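Local coordinates for estrogen receptor (Crassostrea gigas, PDB 4N1Y), which probably acts as a constitutively active transcription factor of the steroid hormone receptor family, through a domain that corresponds to the hormone-binding domain of its relatives, at residues 210-213 with 219-222; 76-81 with 225-230. All blocks are in the same frame, centred on the assembly; numbering follows the deposited sequence.

Contact 1: residues 210-213 with 219-222; sequences QRLK and TFCD
L212, buried near the C-terminal end of helix 187-215, meets the ring of F220 edge-on: its CB lies near the ring plane, 3.5 Å from F220 CZ. One residue further, K213 offers first its backbone, with the K213 N atom 3.4 Å from F220 CE2, and then its side chain. K213 CB sits 4.1 Å above the plane of the F220 ring, displaced toward the rim, so successive residues of the helix meet the ring at its edge and over one face. With its CG anti to the backbone N (chi1 -170°), K213 then carries its chain away from the ring, and NZ pairs with D229 of helix 222-229 in a salt bridge. F220 itself touches the helix by CE2 and CZ, the far side of its ring. A serine here would probably open a gap between the helix end and the following loop, leaving L212 and K213 without their apolar partner. F220 stands just before helix 222-229, and its side chain also touches V42 of helix 34-56 and L228 of helix 222-229, so the loop is pinned where these two helices and helix 187-215 converge.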
ATOM      1  N   GLN B 210       6.875  17.486  -0.965  1.00 60.81           N
ATOM      2  CA  GLN B 210       6.011  18.634  -1.146  1.00 54.88           C
ATOM      3  C   GLN B 210       6.352  19.707  -0.121  1.00 65.81           C
ATOM      4  O   GLN B 210       6.373  20.896  -0.443  1.00 73.46           O
ATOM      5  CB  GLN B 210       4.540  18.241  -1.017  1.00 52.44           C
ATOM      6  CG  GLN B 210       4.004  17.376  -2.145  1.00 67.72           C
ATOM      7  CD  GLN B 210       2.552  16.976  -1.928  1.00 87.45           C
ATOM      8  OE1 GLN B 210       2.159  16.610  -0.821  1.00 91.75           O
ATOM      9  NE2 GLN B 210       1.745  17.051  -2.984  1.00 96.63           N
ATOM     10  N   ARG B 211       6.678  19.294   1.101  1.00 65.57           N
ATOM     11  CA  ARG B 211       6.983  20.256   2.158  1.00 59.96           C
ATOM     12  C   ARG B 211       8.403  20.791   2.019  1.00 62.87           C
ATOM     13  O   ARG B 211       8.710  21.892   2.458  1.00 72.29           O
ATOM     14  CB  ARG B 211       6.795  19.635   3.540  1.00 61.08           C
ATOM     15  CG  ARG B 211       5.358  19.551   4.026  1.00 73.59           C
ATOM     16  CD  ARG B 211       5.301  18.917   5.399  1.00 86.00           C
ATOM     17  NE  ARG B 211       6.277  17.847   5.547  1.00102.05           N
ATOM     18  CZ  ARG B 211       6.540  17.231   6.696  1.00100.25           C
ATOM     19  NH1 ARG B 211       5.883  17.580   7.804  1.00108.21           N
ATOM     20  NH2 ARG B 211       7.429  16.236   6.722  1.00 96.40           N
ATOM     21  N   LEU B 212       9.270  19.994   1.412  1.00 65.85           N
ATOM     22  CA  LEU B 212      10.597  20.447   1.018  1.00 68.24           C
ATOM     23  C   LEU B 212      10.467  21.536  -0.019  1.00 71.41           C
ATOM     24  O   LEU B 212      11.133  22.579   0.066  1.00 80.80           O
ATOM     25  CB  LEU B 212      11.430  19.303   0.449  1.00 69.51           C
ATOM     26  CG  LEU B 212      12.502  18.730   1.369  1.00 66.91           C
ATOM     27  CD1 LEU B 212      13.422  17.854   0.552  1.00 64.25           C
ATOM     28  CD2 LEU B 212      13.257  19.833   2.075  1.00 54.19           C
ATOM     29  N   LYS B 213       9.627  21.262  -1.017  1.00 58.46           N
ATOM     30  CA  LYS B 213       9.368  22.216  -2.087  1.00 65.35           C
ATOM     31  C   LYS B 213       8.958  23.548  -1.495  1.00 72.66           C
ATOM     32  O   LYS B 213       9.499  24.587  -1.860  1.00 72.41           O
ATOM     33  CB  LYS B 213       8.269  21.706  -3.021  1.00 58.76           C
ATOM     34  CG  LYS B 213       8.114  22.522  -4.289  1.00 70.24           C
ATOM     35  CD  LYS B 213       7.070  21.898  -5.183  1.00 84.04           C
ATOM     36  CE  LYS B 213       5.691  22.055  -4.563  1.00 91.21           C
ATOM     37  NZ  LYS B 213       4.733  21.039  -5.081  1.00 86.69           N
ATOM     38  N   THR B 219      16.411  23.127  -3.593  1.00 79.90           N
ATOM     39  CA  THR B 219      16.015  23.544  -4.917  1.00 87.75           C
ATOM     40  C   THR B 219      15.553  22.373  -5.770  1.00 79.56           C
ATOM     41  O   THR B 219      16.233  21.360  -5.871  1.00 79.13           O
ATOM     42  CB  THR B 219      17.161  24.286  -5.586  1.00 96.90           C
ATOM     43  OG1 THR B 219      18.182  23.349  -5.933  1.00 99.30           O
ATOM     44  CG2 THR B 219      17.743  25.300  -4.608  1.00100.09           C
ATOM     45  N   PHE B 220      14.372  22.511  -6.356  1.00 80.11           N
ATOM     46  CA  PHE B 220      13.829  21.475  -7.231  1.00 83.60           C
ATOM     47  C   PHE B 220      13.837  21.927  -8.664  1.00 81.55           C
ATOM     48  O   PHE B 220      13.478  23.069  -8.927  1.00 81.54           O
ATOM     49  CB  PHE B 220      12.377  21.137  -6.872  1.00 83.09           C
ATOM     50  CG  PHE B 220      12.201  20.463  -5.549  1.00 77.60           C
ATOM     51  CD1 PHE B 220      11.761  19.151  -5.481  1.00 74.10           C
ATOM     52  CD2 PHE B 220      12.425  21.153  -4.369  1.00 81.46           C
ATOM     53  CE1 PHE B 220      11.575  18.526  -4.252  1.00 74.44           C
ATOM     54  CE2 PHE B 220      12.242  20.539  -3.140  1.00 82.05           C
ATOM     55  CZ  PHE B 220      11.815  19.227  -3.078  1.00 74.81           C
ATOM     56  N   CYS B 221      14.209  21.070  -9.609  1.00 81.57           N
ATOM     57  CA  CYS B 221      13.929  21.453 -10.987  1.00 81.82           C
ATOM     58  C   CYS B 221      12.484  21.154 -11.238  1.00 80.04           C
ATOM     59  O   CYS B 221      11.815  20.494 -10.423  1.00 79.06           O
ATOM     60  CB  CYS B 221      14.818  20.781 -12.049  1.00 75.93           C
ATOM     61  SG  CYS B 221      16.390  21.623 -12.369  1.00145.63           S
ATOM     62  N   ASP B 222      12.064  21.554 -12.430  1.00 80.82           N
ATOM     63  CA  ASP B 222      10.674  21.664 -12.791  1.00 78.91           C
ATOM     64  C   ASP B 222      10.026  20.317 -13.023  1.00 73.05           C
ATOM     65  O   ASP B 222       8.843  20.158 -12.741  1.00 73.47           O
ATOM     66  CB  ASP B 222      10.554  22.557 -14.008  1.00 85.96           C
ATOM     67  CG  ASP B 222      11.120  23.938 -13.754  1.00 99.32           C
ATOM     68  OD1 ASP B 222      10.767  24.533 -12.721  1.00107.19           O
ATOM     69  OD2 ASP B 222      11.918  24.439 -14.573  1.00 99.77           O
TER

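Contact 2: residues 76-81 with 225-230; sequences CCWMEL and KEMLDA
W78 and M227 make the heart of this contact, the methionine running over one face of the indole. M227 CE lies against the pyrrole part of the ring system, 3.3 Å from W78 CD1. At the other end of the chain M227 CB makes a CH-pi contact, 4.0 Å from the centroid of the five-membered ring of W78 and 21° off its normal. Between them the sulfur, M227 SD, stands 4.8 Å above the same centroid, a distant Met-aromatic contact. The bends at chi2 (-64°) and chi3 (-85°) of M227 fold the thioether back across the indole instead of letting it reach past. L228 comes in at about a right angle to the tryptophan side chain and touches its benzo edge, L228 CD2 lying 3.7 Å from W78 CZ2 near the ring plane. The opposite face of the indole is covered from within its own helix by M79 CB, 4.1 Å above the plane and over its centre, so the ring is sandwiched between two methionines. Around this shell, L49 of helix 34-56 touches both W78 and M227, and I206 of helix 187-215 backs W78 and M79. Deeper along helix 67-89, which is kinked near M79 and E80, E80 forms a salt bridge to R199 of helix 187-215. Here the last helix of a nuclear-receptor ligand-binding domain, 222-229, is docked on the body of the fold over helices 34-56 and 67-89. Its sequence and terminal place mark it as probably the AF-2 helix, and its docking is consistent with the agonist-like position known in this family and with constitutive activity.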
ATOM      1  N   CYS B  76       1.012   9.028 -10.422  1.00 45.62           N
ATOM      2  CA  CYS B  76       0.654   8.327  -9.201  1.00 49.68           C
ATOM      3  C   CYS B  76       1.853   7.654  -8.536  1.00 52.09           C
ATOM      4  O   CYS B  76       2.056   7.818  -7.333  1.00 60.48           O
ATOM      5  CB  CYS B  76      -0.435   7.291  -9.469  1.00 49.53           C
ATOM      6  SG  CYS B  76      -2.060   7.973  -9.887  1.00 53.87           S
ATOM      7  N   CYS B  77       2.678   6.960  -9.317  1.00 37.29           N
ATOM      8  CA  CYS B  77       3.579   5.981  -8.725  1.00 42.59           C
ATOM      9  C   CYS B  77       5.083   6.293  -8.824  1.00 50.50           C
ATOM     10  O   CYS B  77       5.905   5.441  -8.467  1.00 49.19           O
ATOM     11  CB  CYS B  77       3.326   4.618  -9.370  1.00 41.97           C
ATOM     12  SG  CYS B  77       4.083   4.497 -11.008  1.00 43.06           S
ATOM     13  N   TRP B  78       5.448   7.493  -9.274  1.00 47.80           N
ATOM     14  CA  TRP B  78       6.857   7.807  -9.514  1.00 41.39           C
ATOM     15  C   TRP B  78       7.683   7.611  -8.260  1.00 46.61           C
ATOM     16  O   TRP B  78       8.768   7.026  -8.314  1.00 52.80           O
ATOM     17  CB  TRP B  78       7.027   9.238 -10.021  1.00 47.65           C
ATOM     18  CG  TRP B  78       6.503  10.287  -9.079  1.00 55.76           C
ATOM     19  CD1 TRP B  78       5.195  10.651  -8.899  1.00 60.89           C
ATOM     20  CD2 TRP B  78       7.273  11.131  -8.215  1.00 58.60           C
ATOM     21  NE1 TRP B  78       5.104  11.652  -7.965  1.00 65.11           N
ATOM     22  CE2 TRP B  78       6.363  11.961  -7.523  1.00 62.49           C
ATOM     23  CE3 TRP B  78       8.639  11.249  -7.939  1.00 56.61           C
ATOM     24  CZ2 TRP B  78       6.778  12.897  -6.577  1.00 55.85           C
ATOM     25  CZ3 TRP B  78       9.046  12.183  -6.998  1.00 50.32           C
ATOM     26  CH2 TRP B  78       8.120  12.995  -6.335  1.00 51.41           C
ATOM     27  N   MET B  79       7.168   8.069  -7.126  1.00 42.50           N
ATOM     28  CA  MET B  79       7.930   7.961  -5.887  1.00 45.78           C
ATOM     29  C   MET B  79       8.092   6.507  -5.440  1.00 47.91           C
ATOM     30  O   MET B  79       9.134   6.136  -4.898  1.00 57.90           O
ATOM     31  CB  MET B  79       7.280   8.780  -4.775  1.00 45.91           C
ATOM     32  CG  MET B  79       8.005   8.688  -3.444  1.00 43.63           C
ATOM     33  SD  MET B  79       9.674   9.384  -3.519  1.00 49.16           S
ATOM     34  CE  MET B  79       9.307  11.097  -3.130  1.00 51.98           C
ATOM     35  N   GLU B  80       7.054   5.699  -5.639  1.00 47.97           N
ATOM     36  CA  GLU B  80       7.120   4.279  -5.292  1.00 43.46           C
ATOM     37  C   GLU B  80       8.214   3.604  -6.112  1.00 45.41           C
ATOM     38  O   GLU B  80       9.019   2.835  -5.588  1.00 43.41           O
ATOM     39  CB  GLU B  80       5.787   3.573  -5.544  1.00 37.44           C
ATOM     40  CG  GLU B  80       4.568   4.280  -4.999  1.00 54.36           C
ATOM     41  CD  GLU B  80       3.261   3.614  -5.427  1.00 76.06           C
ATOM     42  OE1 GLU B  80       3.178   2.368  -5.362  1.00 75.59           O
ATOM     43  OE2 GLU B  80       2.334   4.333  -5.877  1.00 88.19           O
ATOM     44  N   LEU B  81       8.263   3.929  -7.400  1.00 46.21           N
ATOM     45  CA  LEU B  81       9.266   3.351  -8.279  1.00 38.25           C
ATOM     46  C   LEU B  81      10.669   3.709  -7.811  1.00 39.78           C
ATOM     47  O   LEU B  81      11.542   2.851  -7.768  1.00 44.66           O
ATOM     48  CB  LEU B  81       9.045   3.812  -9.717  1.00 36.77           C
ATOM     49  CG  LEU B  81       7.805   3.181 -10.364  1.00 50.47           C
ATOM     50  CD1 LEU B  81       7.484   3.828 -11.714  1.00 54.45           C
ATOM     51  CD2 LEU B  81       7.929   1.651 -10.489  1.00 42.80           C
ATOM     52  N   LYS B 225       9.260  19.109  -9.704  1.00 73.16           N
ATOM     53  CA  LYS B 225       8.309  20.078  -9.222  1.00 74.04           C
ATOM     54  C   LYS B 225       6.912  19.886  -9.864  1.00 75.00           C
ATOM     55  O   LYS B 225       5.898  20.057  -9.186  1.00 76.78           O
ATOM     56  CB  LYS B 225       8.887  21.468  -9.438  1.00 67.78           C
ATOM     57  CG  LYS B 225       7.991  22.614  -9.118  1.00 72.57           C
ATOM     58  CD  LYS B 225       8.595  23.863  -9.742  1.00 82.71           C
ATOM     59  CE  LYS B 225      10.082  23.969  -9.395  1.00 82.90           C
ATOM     60  NZ  LYS B 225      10.752  25.128 -10.051  1.00 93.90           N
ATOM     61  N   GLU B 226       6.837  19.509 -11.141  1.00 69.57           N
ATOM     62  CA  GLU B 226       5.515  19.273 -11.746  1.00 69.67           C
ATOM     63  C   GLU B 226       4.905  18.022 -11.117  1.00 71.10           C
ATOM     64  O   GLU B 226       3.692  17.947 -10.908  1.00 78.60           O
ATOM     65  CB  GLU B 226       5.548  19.110 -13.279  1.00 71.75           C
ATOM     66  CG  GLU B 226       6.263  20.201 -14.083  1.00 90.01           C
ATOM     67  CD  GLU B 226       6.390  19.860 -15.578  1.00106.81           C
ATOM     68  OE1 GLU B 226       6.633  18.676 -15.888  1.00108.05           O
ATOM     69  OE2 GLU B 226       6.344  20.780 -16.436  1.00112.95           O
ATOM     70  N   MET B 227       5.738  17.023 -10.845  1.00 58.05           N
ATOM     71  CA  MET B 227       5.238  15.805 -10.227  1.00 61.46           C
ATOM     72  C   MET B 227       4.618  16.083  -8.869  1.00 68.72           C
ATOM     73  O   MET B 227       3.604  15.486  -8.506  1.00 77.51           O
ATOM     74  CB  MET B 227       6.353  14.772 -10.090  1.00 54.19           C
ATOM     75  CG  MET B 227       6.920  14.412 -11.426  1.00 57.64           C
ATOM     76  SD  MET B 227       5.664  13.618 -12.446  1.00 75.68           S
ATOM     77  CE  MET B 227       5.808  11.931 -11.905  1.00 63.99           C
ATOM     78  N   LEU B 228       5.208  17.014  -8.131  1.00 67.90           N
ATOM     79  CA  LEU B 228       4.717  17.307  -6.796  1.00 65.16           C
ATOM     80  C   LEU B 228       3.395  18.053  -6.892  1.00 67.17           C
ATOM     81  O   LEU B 228       2.473  17.798  -6.116  1.00 71.98           O
ATOM     82  CB  LEU B 228       5.755  18.110  -6.018  1.00 55.73           C
ATOM     83  CG  LEU B 228       6.964  17.259  -5.625  1.00 51.10           C
ATOM     84  CD1 LEU B 228       8.035  18.093  -4.957  1.00 51.33           C
ATOM     85  CD2 LEU B 228       6.556  16.093  -4.738  1.00 43.47           C
ATOM     86  N   ASP B 229       3.295  18.946  -7.872  1.00 64.55           N
ATOM     87  CA  ASP B 229       2.106  19.781  -8.016  1.00 70.99           C
ATOM     88  C   ASP B 229       0.946  19.061  -8.700  1.00 65.94           C
ATOM     89  O   ASP B 229      -0.152  19.604  -8.800  1.00 72.36           O
ATOM     90  CB  ASP B 229       2.453  21.055  -8.797  1.00 70.13           C
ATOM     91  CG  ASP B 229       3.379  21.991  -8.020  1.00 80.83           C
ATOM     92  OD1 ASP B 229       3.403  21.932  -6.772  1.00 82.83           O
ATOM     93  OD2 ASP B 229       4.093  22.790  -8.662  1.00 88.10           O
ATOM     94  N   ALA B 230       1.194  17.833  -9.140  1.00 61.19           N
ATOM     95  CA  ALA B 230       0.169  16.960  -9.717  1.00 65.04           C
ATOM     96  C   ALA B 230      -0.752  16.376  -8.648  1.00 77.40           C
ATOM     97  O   ALA B 230      -1.815  15.847  -8.961  1.00 83.74           O
ATOM     98  CB  ALA B 230       0.808  15.849 -10.533  1.00 53.48           C
TER

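Contact 1 fixes the loop leading into helix 222-229, and contact 2 fixes the helix itself; both lie on the same side of the chain's centre. Contact 1 is the more peripheral, its centre about 19 Å from the centre of the chain, and only partly buried; it joins neighbours in sequence. Contact 2, its centre about 11 Å from the centre of the chain, is fully buried and brings together segments 144 residues apart. Each centres on one aromatic ring packed by aliphatic groups, but contact 1 adds backbone atoms and a lysine whose charged end turns from the ring to D229 on helix 222-229, whereas contact 2 relies on thioether and leucine. L228 bridges them, touching K213 and F220 as well as W78.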